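Local coordinates for 5-formyltetrahydrofolate cyclo-ligase family protein (Bacillus anthracis, PDB 2JCB) that probably catalyses the ATP-dependent cyclisation of 5-formyltetrahydrofolate to 5,10-methenyltetrahydrofolate, and binds ADP and a magnesium ion, at residues Gln38-Glu48 against Lys186-Met194; Glu72-Val83 against Phe95-Leu104. All blocks are in the same frame, centred on the assembly; numbering follows the deposited sequence.

Contact 1: residues Gln38-Glu48 against Lys186-Met194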
loop_
_atom_site.group_PDB
_atom_site.type_symbol
_atom_site.label_atom_id
_atom_site.label_comp_id
_atom_site.label_asym_id
_atom_site.label_seq_id
_atom_site.Cartn_x
_atom_site.Cartn_y
_atom_site.Cartn_z
ATOM N N GLN A 38 -4.080 15.839 1.408
ATOM C CA GLN A 38 -4.471 15.815 2.842
ATOM C C GLN A 38 -3.925 14.578 3.539
ATOM O O GLN A 38 -3.421 14.651 4.664
ATOM C CB GLN A 38 -5.989 15.898 3.010
ATOM C CG GLN A 38 -6.479 17.257 2.592
ATOM C CD GLN A 38 -7.989 17.405 2.665
ATOM O OE1 GLN A 38 -8.698 16.474 3.034
ATOM N NE2 GLN A 38 -8.490 18.595 2.287
ATOM N N ILE A 39 -4.003 13.425 2.858
ATOM C CA ILE A 39 -3.698 12.147 3.459
ATOM C C ILE A 39 -2.214 12.150 3.717
ATOM O O ILE A 39 -1.784 11.759 4.828
ATOM C CB ILE A 39 -4.094 11.022 2.566
ATOM C CG1 ILE A 39 -5.637 10.869 2.642
ATOM C CG2 ILE A 39 -3.415 9.739 2.940
ATOM C CD1 ILE A 39 -6.280 10.037 1.500
ATOM N N VAL A 40 -1.430 12.580 2.721
ATOM C CA VAL A 40 0.029 12.572 2.870
ATOM C C VAL A 40 0.524 13.595 3.873
ATOM O O VAL A 40 1.444 13.299 4.626
ATOM C CB VAL A 40 0.858 12.587 1.521
ATOM C CG1 VAL A 40 0.436 11.327 0.683
ATOM C CG2 VAL A 40 0.788 13.916 0.791
ATOM N N PHE A 41 -0.149 14.730 3.959
ATOM C CA PHE A 41 0.239 15.738 4.961
ATOM C C PHE A 41 0.116 15.025 6.338
ATOM O O PHE A 41 1.009 15.177 7.186
ATOM C CB PHE A 41 -0.684 16.963 4.858
ATOM C CG PHE A 41 -0.520 17.953 5.968
ATOM C CD1 PHE A 41 0.315 19.039 5.800
ATOM C CD2 PHE A 41 -1.213 17.803 7.177
ATOM C CE1 PHE A 41 0.496 19.979 6.815
ATOM C CE2 PHE A 41 -1.055 18.749 8.196
ATOM C CZ PHE A 41 -0.197 19.823 8.010
ATOM N N SER A 42 -0.933 14.247 6.548
ATOM C CA SER A 42 -1.167 13.580 7.844
ATOM C C SER A 42 -0.102 12.481 8.069
ATOM O O SER A 42 0.470 12.363 9.166
ATOM C CB SER A 42 -2.554 12.983 7.847
ATOM O OG SER A 42 -2.850 12.278 9.072
ATOM N N LEU A 43 0.203 11.731 7.009
ATOM C CA LEU A 43 1.344 10.760 7.063
ATOM C C LEU A 43 2.630 11.371 7.624
ATOM O O LEU A 43 3.250 10.758 8.508
ATOM C CB LEU A 43 1.678 10.195 5.653
ATOM C CG LEU A 43 3.016 9.373 5.599
ATOM C CD1 LEU A 43 2.835 8.099 6.429
ATOM C CD2 LEU A 43 3.226 8.960 4.102
ATOM N N TYR A 44 3.050 12.547 7.126
ATOM C CA TYR A 44 4.339 13.103 7.490
ATOM C C TYR A 44 4.346 13.559 8.951
ATOM O O TYR A 44 5.391 13.811 9.490
ATOM C CB TYR A 44 4.666 14.293 6.623
ATOM C CG TYR A 44 4.652 14.032 5.124
ATOM C CD1 TYR A 44 4.893 12.746 4.613
ATOM C CD2 TYR A 44 4.314 15.065 4.238
ATOM C CE1 TYR A 44 4.849 12.498 3.218
ATOM C CE2 TYR A 44 4.279 14.856 2.835
ATOM C CZ TYR A 44 4.548 13.566 2.336
ATOM O OH TYR A 44 4.502 13.332 0.954
ATOM N N GLU A 45 3.172 13.703 9.558
ATOM C CA GLU A 45 3.094 14.051 10.994
ATOM C C GLU A 45 3.225 12.839 11.925
ATOM O O GLU A 45 3.342 13.028 13.139
ATOM C CB GLU A 45 1.782 14.757 11.291
ATOM C CG GLU A 45 1.688 16.133 10.644
ATOM C CD GLU A 45 0.572 16.962 11.251
ATOM O OE1 GLU A 45 -0.335 16.362 11.890
ATOM O OE2 GLU A 45 0.597 18.199 11.104
ATOM N N GLN A 46 3.162 11.628 11.363
ATOM C CA GLN A 46 3.123 10.385 12.143
ATOM C C GLN A 46 4.518 10.087 12.696
ATOM O O GLN A 46 5.575 10.278 11.998
ATOM C CB GLN A 46 2.551 9.166 11.343
ATOM C CG GLN A 46 1.101 9.388 10.768
ATOM C CD GLN A 46 0.135 9.834 11.815
ATOM O OE1 GLN A 46 -0.045 9.174 12.834
ATOM N NE2 GLN A 46 -0.489 10.996 11.599
ATOM N N LYS A 47 4.537 9.677 13.966
ATOM C CA LYS A 47 5.806 9.293 14.611
ATOM C C LYS A 47 6.584 8.250 13.780
ATOM O O LYS A 47 7.798 8.365 13.645
ATOM C CB LYS A 47 5.514 8.779 16.013
ATOM C CG LYS A 47 6.708 8.201 16.764
ATOM C CD LYS A 47 6.189 7.746 18.150
ATOM C CE LYS A 47 7.187 6.835 18.856
ATOM N NZ LYS A 47 8.172 7.690 19.505
ATOM N N GLU A 48 5.898 7.249 13.250
ATOM C CA GLU A 48 6.565 6.185 12.525
ATOM C C GLU A 48 7.148 6.638 11.192
ATOM O O GLU A 48 8.130 6.057 10.753
ATOM C CB GLU A 48 5.693 4.953 12.346
ATOM C CG GLU A 48 4.445 5.205 11.585
ATOM C CD GLU A 48 3.255 5.498 12.484
ATOM O OE1 GLU A 48 3.370 6.298 13.441
ATOM O OE2 GLU A 48 2.190 4.924 12.208
ATOM N N LYS A 186 -2.225 0.571 11.128
ATOM C CA LYS A 186 -2.781 1.936 11.107
ATOM C C LYS A 186 -3.281 2.261 9.725
ATOM O O LYS A 186 -2.670 1.854 8.717
ATOM C CB LYS A 186 -1.667 2.933 11.434
ATOM C CG LYS A 186 -2.184 4.432 11.411
ATOM C CD LYS A 186 -1.078 5.415 11.717
ATOM C CE LYS A 186 -0.805 5.473 13.228
ATOM N NZ LYS A 186 0.232 6.498 13.570
ATOM N N ILE A 187 -4.390 2.993 9.659
ATOM C CA ILE A 187 -4.938 3.439 8.362
ATOM C C ILE A 187 -5.051 4.987 8.511
ATOM O O ILE A 187 -5.592 5.472 9.521
ATOM C CB ILE A 187 -6.298 2.773 7.969
ATOM C CG1 ILE A 187 -6.147 1.226 7.883
ATOM C CG2 ILE A 187 -6.803 3.318 6.612
ATOM C CD1 ILE A 187 -7.302 0.501 8.354
ATOM N N ILE A 188 -4.514 5.733 7.552
ATOM C CA ILE A 188 -4.650 7.191 7.497
ATOM C C ILE A 188 -5.612 7.533 6.353
ATOM O O ILE A 188 -5.336 7.152 5.196
ATOM C CB ILE A 188 -3.304 7.835 7.239
ATOM C CG1 ILE A 188 -2.271 7.393 8.301
ATOM C CG2 ILE A 188 -3.448 9.343 7.235
ATOM C CD1 ILE A 188 -0.943 7.836 7.968
ATOM N N THR A 189 -6.687 8.258 6.656
ATOM C CA THR A 189 -7.627 8.769 5.657
ATOM C C THR A 189 -7.586 10.277 5.740
ATOM O O THR A 189 -6.807 10.858 6.548
ATOM C CB THR A 189 -9.085 8.286 5.890
ATOM O OG1 THR A 189 -9.631 8.964 7.032
ATOM C CG2 THR A 189 -9.171 6.742 6.080
ATOM N N GLU A 190 -8.446 10.949 4.970
ATOM C CA GLU A 190 -8.411 12.406 5.021
ATOM C C GLU A 190 -9.132 12.909 6.297
ATOM O O GLU A 190 -9.120 14.109 6.574
ATOM C CB GLU A 190 -9.065 13.014 3.765
ATOM C CG GLU A 190 -10.608 12.817 3.685
ATOM C CD GLU A 190 -11.065 11.467 3.115
ATOM O OE1 GLU A 190 -10.325 10.474 3.050
ATOM O OE2 GLU A 190 -12.234 11.412 2.752
ATOM N N LYS A 191 -9.819 12.014 6.988
ATOM C CA LYS A 191 -10.613 12.339 8.166
ATOM C C LYS A 191 -9.892 11.979 9.487
ATOM O O LYS A 191 -10.388 12.354 10.553
ATOM C CB LYS A 191 -11.938 11.535 8.133
ATOM C CG LYS A 191 -12.991 11.897 7.093
ATOM C CD LYS A 191 -14.181 10.999 7.294
ATOM C CE LYS A 191 -15.166 11.234 6.216
ATOM N NZ LYS A 191 -16.488 10.683 6.622
ATOM N N GLY A 192 -8.764 11.269 9.419
ATOM C CA GLY A 192 -8.051 10.872 10.658
ATOM C C GLY A 192 -7.334 9.558 10.500
ATOM O O GLY A 192 -6.860 9.208 9.409
ATOM N N THR A 193 -7.260 8.812 11.605
ATOM C CA THR A 193 -6.492 7.562 11.612
ATOM C C THR A 193 -7.304 6.515 12.347
ATOM O O THR A 193 -8.070 6.827 13.252
ATOM C CB THR A 193 -5.125 7.682 12.290
ATOM O OG1 THR A 193 -5.287 7.993 13.701
ATOM C CG2 THR A 193 -4.237 8.722 11.612
ATOM N N MET A 194 -7.118 5.249 11.938
ATOM C CA MET A 194 -7.708 4.098 12.608
ATOM C C MET A 194 -6.469 3.338 13.056
ATOM O O MET A 194 -5.537 3.147 12.272
ATOM C CB MET A 194 -8.581 3.277 11.635
ATOM C CG MET A 194 -9.934 3.960 11.160
ATOM S SD MET A 194 -9.901 5.069 9.678
ATOM C CE MET A 194 -11.683 5.334 9.481
HETATM O O HOH W 1 -5.329 11.937 8.964
#
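Ile188 and Lys186, on one face of the edge hairpin 186-189/192-194, carry most of the packing against Gln38-Glu48, a helix-on-sheet contact of an alpha/beta fold; the axes of helix 38-44 and strand 186-189 approach to 7.8 Å at 135°. The two branches of Ile188 divide the work. Ile188 CD1 lies 3.8 Å from Gln46 CG and also meets CA and CD1 of Leu43, while Ile188 CG2 sits 3.5 Å from Ser42 OG, near the carbonyl of Ile39. Farther along, Ile39 lays CG1 over the turn, 3.6 Å from Glu190 N. Glu190 turns its carboxylate to Ser168 outside the contact. At the other end Lys186, extended to CD and then bent (chi3 -79°), brings NZ 2.8 Å from Gln46 OE1 and 2.9 Å from Glu48 OE2. The second bond is part of a salt bridge and meets OE2 on its syn side, 18° out of the carboxylate plane. Behind this shell, Gln46, the N-cap residue of helix 47-51, is pinned by its own amide: Gln46 NE2 donates to Ser42 O at 3.0 Å in a nearly straight bond, reaching that oxygen from the opposite face to Glu45 N.

Contact 2: residues Glu72-Val83 against Phe95-Leu104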
loop_
_atom_site.group_PDB
_atom_site.type_symbol
_atom_site.label_atom_id
_atom_site.label_comp_id
_atom_site.label_asym_id
_atom_site.label_seq_id
_atom_site.Cartn_x
_atom_site.Cartn_y
_atom_site.Cartn_z
ATOM N N GLU A 72 9.358 11.285 -3.034
ATOM C CA GLU A 72 10.143 12.495 -3.125
ATOM C C GLU A 72 10.514 13.114 -1.765
ATOM O O GLU A 72 11.665 13.531 -1.560
ATOM C CB GLU A 72 9.395 13.463 -4.018
ATOM C CG GLU A 72 9.337 12.921 -5.472
ATOM C CD GLU A 72 8.631 13.859 -6.375
ATOM O OE1 GLU A 72 7.479 14.240 -6.047
ATOM O OE2 GLU A 72 9.238 14.239 -7.397
ATOM N N LYS A 73 9.533 13.101 -0.857
ATOM C CA LYS A 73 9.699 13.623 0.518
ATOM C C LYS A 73 10.697 12.753 1.268
ATOM O O LYS A 73 11.584 13.259 1.915
ATOM C CB LYS A 73 8.344 13.557 1.257
ATOM C CG LYS A 73 8.285 14.264 2.644
ATOM C CD LYS A 73 8.434 15.734 2.515
ATOM C CE LYS A 73 7.841 16.458 3.710
ATOM N NZ LYS A 73 7.747 17.909 3.328
ATOM N N ALA A 74 10.529 11.434 1.199
ATOM C CA ALA A 74 11.467 10.512 1.824
ATOM C C ALA A 74 12.902 10.760 1.349
ATOM O O ALA A 74 13.853 10.893 2.165
ATOM C CB ALA A 74 11.020 9.025 1.619
ATOM N N TRP A 75 13.080 10.858 0.024
ATOM C CA TRP A 75 14.401 11.186 -0.526
ATOM C C TRP A 75 14.943 12.497 0.045
ATOM O O TRP A 75 16.096 12.570 0.449
ATOM C CB TRP A 75 14.393 11.269 -2.034
ATOM C CG TRP A 75 14.285 9.938 -2.722
ATOM C CD1 TRP A 75 14.690 8.726 -2.248
ATOM C CD2 TRP A 75 13.789 9.712 -4.044
ATOM N NE1 TRP A 75 14.462 7.756 -3.186
ATOM C CE2 TRP A 75 13.919 8.335 -4.307
ATOM C CE3 TRP A 75 13.274 10.552 -5.045
ATOM C CZ2 TRP A 75 13.515 7.755 -5.526
ATOM C CZ3 TRP A 75 12.860 9.976 -6.247
ATOM C CH2 TRP A 75 12.987 8.594 -6.477
ATOM N N LYS A 76 14.073 13.508 0.111
ATOM C CA LYS A 76 14.459 14.821 0.614
ATOM C C LYS A 76 14.934 14.774 2.076
ATOM O O LYS A 76 15.879 15.481 2.454
ATOM C CB LYS A 76 13.299 15.789 0.456
ATOM C CG LYS A 76 13.706 17.248 0.582
ATOM C CD LYS A 76 12.495 18.079 0.927
ATOM C CE LYS A 76 12.897 19.556 1.023
ATOM N NZ LYS A 76 11.704 20.368 1.405
ATOM N N GLU A 77 14.280 13.921 2.858
ATOM C CA GLU A 77 14.544 13.713 4.282
ATOM C C GLU A 77 15.714 12.747 4.557
ATOM O O GLU A 77 16.058 12.486 5.712
ATOM C CB GLU A 77 13.233 13.289 4.982
ATOM C CG GLU A 77 12.234 14.441 4.937
ATOM C CD GLU A 77 10.987 14.253 5.733
ATOM O OE1 GLU A 77 10.621 13.113 6.019
ATOM O OE2 GLU A 77 10.326 15.270 6.035
ATOM N N GLY A 78 16.320 12.215 3.499
ATOM C CA GLY A 78 17.424 11.277 3.647
ATOM C C GLY A 78 16.986 9.856 3.991
ATOM O O GLY A 78 17.848 9.061 4.429
ATOM N N LYS A 79 15.705 9.513 3.788
ATOM C CA LYS A 79 15.279 8.174 4.097
ATOM C C LYS A 79 15.595 7.302 2.886
ATOM O O LYS A 79 15.572 7.809 1.762
ATOM C CB LYS A 79 13.761 8.130 4.337
ATOM C CG LYS A 79 13.330 9.085 5.454
ATOM C CD LYS A 79 11.842 8.839 5.687
ATOM C CE LYS A 79 11.262 9.818 6.691
ATOM N NZ LYS A 79 11.907 9.694 8.024
ATOM N N ARG A 80 15.827 6.008 3.111
ATOM C CA ARG A 80 16.058 5.057 2.030
ATOM C C ARG A 80 14.679 4.604 1.619
ATOM O O ARG A 80 13.837 4.364 2.476
ATOM C CB ARG A 80 16.872 3.868 2.545
ATOM C CG ARG A 80 17.030 2.758 1.568
ATOM C CD ARG A 80 18.143 1.836 1.983
ATOM N NE ARG A 80 17.814 1.138 3.220
ATOM C CZ ARG A 80 18.517 0.122 3.710
ATOM N NH1 ARG A 80 19.584 -0.305 3.054
ATOM N NH2 ARG A 80 18.127 -0.482 4.840
ATOM N N VAL A 81 14.458 4.533 0.306
ATOM C CA VAL A 81 13.158 4.159 -0.235
ATOM C C VAL A 81 13.296 2.819 -0.969
ATOM O O VAL A 81 14.190 2.649 -1.795
ATOM C CB VAL A 81 12.633 5.221 -1.241
ATOM C CG1 VAL A 81 11.413 4.720 -1.928
ATOM C CG2 VAL A 81 12.238 6.518 -0.540
ATOM N N VAL A 82 12.422 1.888 -0.612
ATOM C CA VAL A 82 12.346 0.546 -1.275
ATOM C C VAL A 82 10.956 0.288 -1.860
ATOM O O VAL A 82 9.927 0.524 -1.211
ATOM C CB VAL A 82 12.879 -0.643 -0.407
ATOM C CG1 VAL A 82 14.298 -0.379 0.040
ATOM C CG2 VAL A 82 11.980 -0.914 0.788
ATOM N N VAL A 83 10.930 -0.255 -3.085
ATOM C CA VAL A 83 9.673 -0.532 -3.806
ATOM C C VAL A 83 9.696 -2.003 -4.303
ATOM O O VAL A 83 10.791 -2.547 -4.539
ATOM C CB VAL A 83 9.559 0.431 -5.011
ATOM C CG1 VAL A 83 9.352 1.874 -4.505
ATOM C CG2 VAL A 83 10.885 0.421 -5.851
ATOM N N PHE A 95 11.655 -6.276 -2.201
ATOM C CA PHE A 95 11.741 -4.825 -2.073
ATOM C C PHE A 95 13.149 -4.351 -2.424
ATOM O O PHE A 95 14.125 -4.868 -1.904
ATOM C CB PHE A 95 11.318 -4.386 -0.687
ATOM C CG PHE A 95 9.850 -4.448 -0.522
ATOM C CD1 PHE A 95 9.106 -3.300 -0.756
ATOM C CD2 PHE A 95 9.215 -5.628 -0.169
ATOM C CE1 PHE A 95 7.670 -3.317 -0.653
ATOM C CE2 PHE A 95 7.790 -5.687 -0.055
ATOM C CZ PHE A 95 7.019 -4.530 -0.312
ATOM N N ARG A 96 13.231 -3.394 -3.340
ATOM C CA ARG A 96 14.537 -2.966 -3.813
ATOM C C ARG A 96 14.684 -1.481 -3.740
ATOM O O ARG A 96 13.756 -0.747 -4.031
ATOM C CB ARG A 96 14.801 -3.446 -5.266
ATOM C CG ARG A 96 14.388 -4.920 -5.530
ATOM C CD ARG A 96 14.709 -5.259 -6.980
ATOM N NE ARG A 96 16.140 -5.491 -7.148
ATOM C CZ ARG A 96 16.726 -6.656 -6.953
ATOM N NH1 ARG A 96 16.011 -7.715 -6.566
ATOM N NH2 ARG A 96 18.012 -6.761 -7.140
ATOM N N GLN A 97 15.865 -1.037 -3.347
ATOM C CA GLN A 97 16.080 0.393 -3.160
ATOM C C GLN A 97 16.124 1.170 -4.477
ATOM O O GLN A 97 16.805 0.758 -5.443
ATOM C CB GLN A 97 17.359 0.647 -2.363
ATOM C CG GLN A 97 17.681 2.113 -2.263
ATOM C CD GLN A 97 18.956 2.429 -1.492
ATOM O OE1 GLN A 97 19.824 1.584 -1.328
ATOM N NE2 GLN A 97 19.049 3.661 -1.000
ATOM N N ILE A 98 15.463 2.312 -4.461
ATOM C CA ILE A 98 15.504 3.286 -5.577
ATOM C C ILE A 98 15.926 4.632 -5.037
ATOM O O ILE A 98 15.396 5.075 -4.004
ATOM C CB ILE A 98 14.151 3.382 -6.393
ATOM C CG1 ILE A 98 12.893 3.731 -5.555
ATOM C CG2 ILE A 98 13.946 2.079 -7.213
ATOM C CD1 ILE A 98 11.648 4.314 -6.392
ATOM N N SER A 99 16.867 5.247 -5.733
ATOM C CA SER A 99 17.373 6.576 -5.418
ATOM C C SER A 99 16.797 7.624 -6.370
ATOM O O SER A 99 16.833 8.829 -6.099
ATOM C CB SER A 99 18.882 6.574 -5.537
ATOM O OG SER A 99 19.459 5.607 -4.684
ATOM N N ASN A 100 16.328 7.159 -7.528
ATOM C CA ASN A 100 15.740 8.036 -8.550
ATOM C C ASN A 100 14.761 7.246 -9.410
ATOM O O ASN A 100 14.801 5.994 -9.421
ATOM C CB ASN A 100 16.831 8.709 -9.411
ATOM C CG ASN A 100 17.720 7.701 -10.143
ATOM O OD1 ASN A 100 17.235 6.968 -11.003
ATOM N ND2 ASN A 100 19.017 7.676 -9.825
ATOM N N PHE A 101 13.870 7.941 -10.114
ATOM C CA PHE A 101 12.796 7.245 -10.837
ATOM C C PHE A 101 13.267 6.524 -12.126
ATOM O O PHE A 101 12.542 5.685 -12.676
ATOM C CB PHE A 101 11.606 8.184 -11.132
ATOM C CG PHE A 101 10.862 8.633 -9.903
ATOM C CD1 PHE A 101 10.155 7.718 -9.117
ATOM C CD2 PHE A 101 10.868 9.977 -9.534
ATOM C CE1 PHE A 101 9.487 8.142 -7.965
ATOM C CE2 PHE A 101 10.199 10.407 -8.403
ATOM C CZ PHE A 101 9.512 9.508 -7.612
ATOM N N ASP A 102 14.506 6.796 -12.531
ATOM C CA ASP A 102 15.134 6.096 -13.665
ATOM C C ASP A 102 15.576 4.654 -13.356
ATOM O O ASP A 102 15.961 3.906 -14.254
ATOM C CB ASP A 102 16.293 6.929 -14.230
ATOM C CG ASP A 102 15.849 7.866 -15.353
ATOM O OD1 ASP A 102 14.634 7.900 -15.699
ATOM O OD2 ASP A 102 16.726 8.568 -15.900
ATOM N N GLN A 103 15.468 4.250 -12.086
ATOM C CA GLN A 103 15.737 2.876 -11.701
ATOM C C GLN A 103 14.455 2.032 -11.827
ATOM O O GLN A 103 14.433 0.863 -11.436
ATOM C CB GLN A 103 16.250 2.840 -10.272
ATOM C CG GLN A 103 17.709 3.230 -10.168
ATOM C CD GLN A 103 18.127 3.465 -8.747
ATOM O OE1 GLN A 103 17.722 4.437 -8.144
ATOM N NE2 GLN A 103 18.961 2.576 -8.204
ATOM N N LEU A 104 13.381 2.638 -12.337
ATOM C CA LEU A 104 12.123 1.899 -12.558
ATOM C C LEU A 104 11.961 1.565 -14.039
ATOM O O LEU A 104 12.433 2.309 -14.902
ATOM C CB LEU A 104 10.925 2.754 -12.166
ATOM C CG LEU A 104 10.887 3.199 -10.704
ATOM C CD1 LEU A 104 9.652 4.029 -10.511
ATOM C CD2 LEU A 104 10.852 1.945 -9.804
HETATM O O HOH W 2 16.625 5.329 -1.472
#
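Trp75 is the large bump of this contact, reaching from helix 68-76 over the turn that follows strand 95-98. Three groups shape its hollow. The carbonyl O of Ser99 stands 3.4 Å above one face of the indole, over its centre; Ile98 O lies near the ring plane and accepts from Trp75 NE1 at 3.0 Å, the N-H...O angle of 145° marking a bent bond; and Phe101 turns its face to the far edge. That aromatic pair is edge-to-face, with centroids 4.7 Å apart and planes at 58°, and Trp75 CH2 sits over the centre of the Phe101 ring. Glu72 CG closes on the edge of Phe101.

Ile98 sits against Val81 and Val83 on the sheet face they share. Ile98 CG1 stands between backbone N and carbonyl carbon (chi1 57°), which brings Ile98 CD1 3.8 Å from Val83 CG1, while Ile98 CG2 packs 3.7 Å from Val83 CG2. On the opposite face, that of Val82 and Gln97, Val82 nests against Phe95 CB and Gln97 CA, and the extended Gln97 lays its amide across the Arg80 methylenes, Gln97 NE2 3.4 Å from Arg80 CG. The Arg80 guanidinium itself continues to Thr54 and Glu126. Water 2 joins Gln97 NE2, Val81 N and Ile98 O. Paired bonds between Val83 and Arg96, with Arg96 N 2.8 Å from Val83 O, identify the ladder of an antiparallel beta hairpin, here with the preceding helix packed over the Val81 face, where Ile71 touches Val81.

Contacts 1 and 2 have centres about 20 Å apart and both reach the same mixed eight-stranded sheet, but toward opposite ends of its strand order. Contact 1 involves strands 186-189 and 192-195, the latter outermost; contact 2 involves strands 80-87 and 92-98, with strands 54-56, 129-131 and 161-165 lying between the two pairs. Along the chain contact 2 is nested within the loop closed by contact 1, so an early helix meets late strands around it. Helices 29-44 and 68-76 also meet directly: Tyr44 CZ lies 3.8 Å from Lys73 CG, and Ile70 of helix 68-76 touches Leu43. Both contacts thus belong to one continuous helix-covered sheet, in the chain that binds ADP and magnesium.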